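Side-chain contacts in phosphosugar isomerase (Escherichia coli O6:H1, PDB 5UQI), which probably interconverts arabinose-5-phosphate and ribulose-5-phosphate as an isomerase of the SIS family, and binds arabinose-5-phosphate: residues E22-D26 with S27-E31; G55-A58 with R59-A63. All coordinates share one frame; numbering follows the deposited sequence.

Contact 1: E22-D26 with S27-E31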
loop_
_atom_site.group_PDB
_atom_site.type_symbol
_atom_site.label_atom_id
_atom_site.label_comp_id
_atom_site.label_asym_id
_atom_site.label_seq_id
_atom_site.Cartn_x
_atom_site.Cartn_y
_atom_site.Cartn_z
ATOM N N GLU A 22 4.178 9.863 -12.262
ATOM C CA GLU A 22 3.995 11.292 -12.496
ATOM C C GLU A 22 2.541 11.684 -12.346
ATOM O O GLU A 22 2.296 12.754 -11.779
ATOM C CB GLU A 22 4.434 11.665 -13.933
ATOM C CG GLU A 22 5.915 11.759 -14.187
ATOM C CD GLU A 22 6.254 12.294 -15.605
ATOM O OE1 GLU A 22 5.378 12.313 -16.484
ATOM O OE2 GLU A 22 7.427 12.672 -15.854
ATOM N N GLU A 23 1.614 10.859 -12.844
ATOM C CA GLU A 23 0.157 11.094 -12.833
ATOM C C GLU A 23 -0.236 11.276 -11.384
ATOM O O GLU A 23 -1.006 12.167 -11.043
ATOM C CB GLU A 23 -0.641 9.926 -13.406
ATOM C CG GLU A 23 -0.331 9.549 -14.850
ATOM C CD GLU A 23 -0.927 10.483 -15.884
ATOM O OE1 GLU A 23 -1.888 11.225 -15.556
ATOM O OE2 GLU A 23 -0.433 10.450 -17.039
ATOM N N VAL A 24 0.353 10.455 -10.502
ATOM C CA VAL A 24 0.000 10.517 -9.071
ATOM C C VAL A 24 0.609 11.742 -8.364
ATOM O O VAL A 24 -0.092 12.400 -7.578
ATOM C CB VAL A 24 0.355 9.179 -8.310
ATOM C CG1 VAL A 24 0.105 9.324 -6.812
ATOM C CG2 VAL A 24 -0.467 8.033 -8.901
ATOM N N ILE A 25 1.863 12.087 -8.660
ATOM C CA ILE A 25 2.545 13.229 -8.035
ATOM C C ILE A 25 1.801 14.521 -8.451
ATOM O O ILE A 25 1.726 15.462 -7.649
ATOM C CB ILE A 25 4.025 13.319 -8.442
ATOM C CG1 ILE A 25 4.813 12.152 -7.883
ATOM C CG2 ILE A 25 4.674 14.599 -7.911
ATOM C CD1 ILE A 25 6.253 12.094 -8.397
ATOM N N ASP A 26 1.283 14.516 -9.670
ATOM C CA ASP A 26 0.557 15.698 -10.215
ATOM C C ASP A 26 -0.879 15.810 -9.706
ATOM O O ASP A 26 -1.554 16.821 -9.947
ATOM C CB ASP A 26 0.569 15.693 -11.757
ATOM C CG ASP A 26 1.956 15.973 -12.351
ATOM O OD1 ASP A 26 2.884 16.442 -11.647
ATOM O OD2 ASP A 26 2.109 15.681 -13.548
ATOM N N SER A 27 -1.360 14.798 -8.991
ATOM C CA SER A 27 -2.748 14.757 -8.518
ATOM C C SER A 27 -2.859 15.473 -7.140
ATOM O O SER A 27 -1.874 15.748 -6.474
ATOM C CB SER A 27 -3.255 13.304 -8.525
ATOM O OG SER A 27 -2.816 12.638 -7.367
ATOM N N PRO A 28 -4.077 15.799 -6.671
ATOM C CA PRO A 28 -4.126 16.611 -5.421
ATOM C C PRO A 28 -3.721 15.894 -4.119
ATOM O O PRO A 28 -3.348 16.543 -3.140
ATOM C CB PRO A 28 -5.624 17.000 -5.311
ATOM C CG PRO A 28 -6.209 16.778 -6.685
ATOM C CD PRO A 28 -5.391 15.710 -7.347
ATOM N N LEU A 29 -3.870 14.556 -4.127
ATOM C CA LEU A 29 -3.631 13.714 -2.948
ATOM C C LEU A 29 -4.359 14.278 -1.720
ATOM O O LEU A 29 -3.806 14.278 -0.635
ATOM C CB LEU A 29 -2.098 13.595 -2.685
ATOM C CG LEU A 29 -1.319 13.044 -3.901
ATOM C CD1 LEU A 29 0.160 12.828 -3.568
ATOM C CD2 LEU A 29 -1.955 11.790 -4.483
ATOM N N SER A 30 -5.598 14.775 -1.905
ATOM C CA SER A 30 -6.326 15.476 -0.792
ATOM C C SER A 30 -6.397 14.730 0.524
ATOM O O SER A 30 -6.155 15.324 1.598
ATOM C CB SER A 30 -7.724 15.852 -1.272
ATOM O OG SER A 30 -7.529 16.793 -2.315
ATOM N N GLU A 31 -6.669 13.420 0.445
ATOM C CA GLU A 31 -6.867 12.620 1.671
ATOM C C GLU A 31 -5.569 12.200 2.345
ATOM O O GLU A 31 -5.594 11.581 3.395
ATOM C CB GLU A 31 -7.760 11.386 1.355
ATOM C CG GLU A 31 -7.189 10.322 0.429
ATOM C CD GLU A 31 -7.186 10.625 -1.088
ATOM O OE1 GLU A 31 -6.742 11.716 -1.507
ATOM O OE2 GLU A 31 -7.572 9.771 -1.922
#

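Contact 2: G55-A58 with R59-A63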
loop_
_atom_site.group_PDB
_atom_site.type_symbol
_atom_site.label_atom_id
_atom_site.label_comp_id
_atom_site.label_asym_id
_atom_site.label_seq_id
_atom_site.Cartn_x
_atom_site.Cartn_y
_atom_site.Cartn_z
ATOM N N GLY A 55 -0.005 -7.694 -2.497
ATOM C CA GLY A 55 0.438 -8.286 -1.227
ATOM C C GLY A 55 1.973 -8.201 -1.127
ATOM O O GLY A 55 2.467 -8.024 -0.055
ATOM N N ILE A 56 2.678 -8.397 -2.243
ATOM C CA ILE A 56 4.152 -8.321 -2.175
ATOM C C ILE A 56 4.570 -6.864 -1.903
ATOM O O ILE A 56 5.444 -6.617 -1.060
ATOM C CB ILE A 56 4.819 -8.882 -3.440
ATOM C CG1 ILE A 56 4.420 -10.332 -3.601
ATOM C CG2 ILE A 56 6.343 -8.743 -3.247
ATOM C CD1 ILE A 56 4.785 -10.910 -4.977
ATOM N N ILE A 57 3.893 -5.919 -2.570
ATOM C CA ILE A 57 4.164 -4.482 -2.233
ATOM C C ILE A 57 3.771 -4.186 -0.764
ATOM O O ILE A 57 4.503 -3.440 -0.094
ATOM C CB ILE A 57 3.407 -3.560 -3.218
ATOM C CG1 ILE A 57 3.942 -3.799 -4.636
ATOM C CG2 ILE A 57 3.609 -2.095 -2.791
ATOM C CD1 ILE A 57 5.438 -3.731 -4.844
ATOM N N ALA A 58 2.666 -4.754 -0.277
ATOM C CA ALA A 58 2.243 -4.596 1.131
ATOM C C ALA A 58 3.330 -5.101 2.077
ATOM O O ALA A 58 3.629 -4.460 3.091
ATOM C CB ALA A 58 0.927 -5.349 1.364
ATOM N N ARG A 59 3.978 -6.232 1.731
ATOM C CA ARG A 59 5.119 -6.767 2.543
ATOM C C ARG A 59 6.260 -5.716 2.544
ATOM O O ARG A 59 6.860 -5.488 3.610
ATOM C CB ARG A 59 5.699 -8.093 1.981
ATOM C CG ARG A 59 4.914 -9.302 2.280
ATOM C CD ARG A 59 5.614 -10.563 1.691
ATOM N NE ARG A 59 4.793 -11.068 0.565
ATOM C CZ ARG A 59 4.062 -12.193 0.505
ATOM N NH1 ARG A 59 3.995 -13.036 1.539
ATOM N NH2 ARG A 59 3.388 -12.495 -0.626
ATOM N N LYS A 60 6.595 -5.138 1.362
ATOM C CA LYS A 60 7.650 -4.133 1.309
ATOM C C LYS A 60 7.282 -2.939 2.181
ATOM O O LYS A 60 8.133 -2.495 2.990
ATOM C CB LYS A 60 7.828 -3.678 -0.150
ATOM C CG LYS A 60 9.237 -3.091 -0.406
ATOM C CD LYS A 60 9.433 -1.665 0.175
ATOM C CE LYS A 60 10.691 -1.012 -0.401
ATOM N NZ LYS A 60 10.723 0.414 0.144
ATOM N N LEU A 61 6.030 -2.461 2.064
ATOM C CA LEU A 61 5.677 -1.267 2.817
ATOM C C LEU A 61 5.655 -1.526 4.330
ATOM O O LEU A 61 6.081 -0.650 5.108
ATOM C CB LEU A 61 4.277 -0.777 2.354
ATOM C CG LEU A 61 4.313 -0.275 0.899
ATOM C CD1 LEU A 61 2.883 0.229 0.576
ATOM C CD2 LEU A 61 5.307 0.932 0.756
ATOM N N ALA A 62 5.187 -2.703 4.770
ATOM C CA ALA A 62 5.271 -2.997 6.239
ATOM C C ALA A 62 6.711 -2.934 6.694
ATOM O O ALA A 62 6.969 -2.389 7.768
ATOM C CB ALA A 62 4.667 -4.411 6.500
ATOM N N ALA A 63 7.628 -3.507 5.899
ATOM C CA ALA A 63 9.016 -3.534 6.314
ATOM C C ALA A 63 9.592 -2.103 6.321
ATOM O O ALA A 63 10.313 -1.747 7.241
ATOM C CB ALA A 63 9.811 -4.472 5.383
#

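Contact 1: E22-D26 with S27-E31
Glu23 and Val24 are the first residues to meet Ser27, where the chain leaves helix 3-25 through a type I turn spanning Val24 to Ser27; the backbone torsions of Ile25 and Asp26 fit that class. The carbonyl oxygen of Glu23 lies 3.4 Å from Ser27 N, but the angle is too poor for the i-to-i+4 bond of a regular helix. The next carbonyl takes over. Val24 O is gripped twice by one residue: Ser27 OG donates to it at 2.7 Å, and Ser27 N reaches it at 3.1 Å with an N-H...O angle of 154°. The two donors approach differently, the hydroxyl tilted modestly from the carbonyl plane, the amide 68° out of it. The serine manages both because OG sits between its own N and carbonyl carbon (chi1 81°), which swings the hydroxyl toward the oxygen its amide already uses. The buried side chain of Val24 meets Val160 and Val164 of helix 156-175. Asp26 N still bonds to Glu22 O in the helical manner, the last regular helical bond before the turn. Beyond Pro28, Leu29 has left-handed backbone torsions, and its side chain returns at about a right angle to Val24: CD2 lies 3.7 Å from Val24 O and 4.0 Å from Val24 CG1.

Contact 2: G55-A58 with R59-A63
Ile57 O accepts the shortest hydrogen bond of this helical turn, from Leu61 N at 2.8 Å, with a C=O...N angle of 160° that places the donor nearly along the C=O axis. Carbon atoms close in on the same oxygen: Leu61 CG stands 3.3 Å from Ile57 O, and Lys60 CB approaches Ile57 O equally closely. Such i-to-i+4 bonding continues on each neighbouring carbonyl, with Arg59 N on Gly55 O, Lys60 N on Ile56 O and Ala62 N on Ala58 O, the last at 2.9 Å. This is a regular alpha-helix, the helical part of the beta-alpha-beta unit formed by strand 46-50, helix 52-67 and strand 72-76 in the SIS domain.

One turn apart, Ile57 and Leu61 cross obliquely, Ile57 CG2 meeting Leu61 CD1 at 4.2 Å. With CG2 opposite the backbone N, Ile57 directs this branch at the CG-CD1 end of the leucine. Ile57 also touches Leu162 of helix 156-175, while Ala58 and Leu61 both rest on Phe48 and Ile97 of the sheet.

Arg59 turns back along the helix instead. Its CG lies 3.6 Å from Gly55 O, and a bend at chi3 (-111°) brings NH2 to within 3.8 Å of Ile56 CG1, which sits at the edge of the guanidinium near its plane. The chain of Lys60 leads away, its NZ making a salt bridge to Asp166 and a hydrogen bond to Thr64 OG1.

The directional bonding between the two segments is therefore entirely main-chain; side chains add van der Waals contact, and the lysine charge is paired with Asp166 of helix 156-175 rather than with a group of the contact.

In the fold
Contacts 1 and 2 do not touch: their centres are 21 Å apart and their nearest atoms about 12 Å. Helix 156-175 relates them, since both pack side chains on it. Contact 1 is peripheral: its centre is about 15 Å from the centre of the chain, that of contact 2 about 7 Å. The sugar phosphate belongs to the neighbourhood of contact 2: the side chain of Ile56 is about 7 Å from arabinose-5-phosphate, and the pocket residues Val51 to Ser54 run directly into Gly55. Pocket residue Pro154 lies just before helix 156-175, the element on which the two contacts converge.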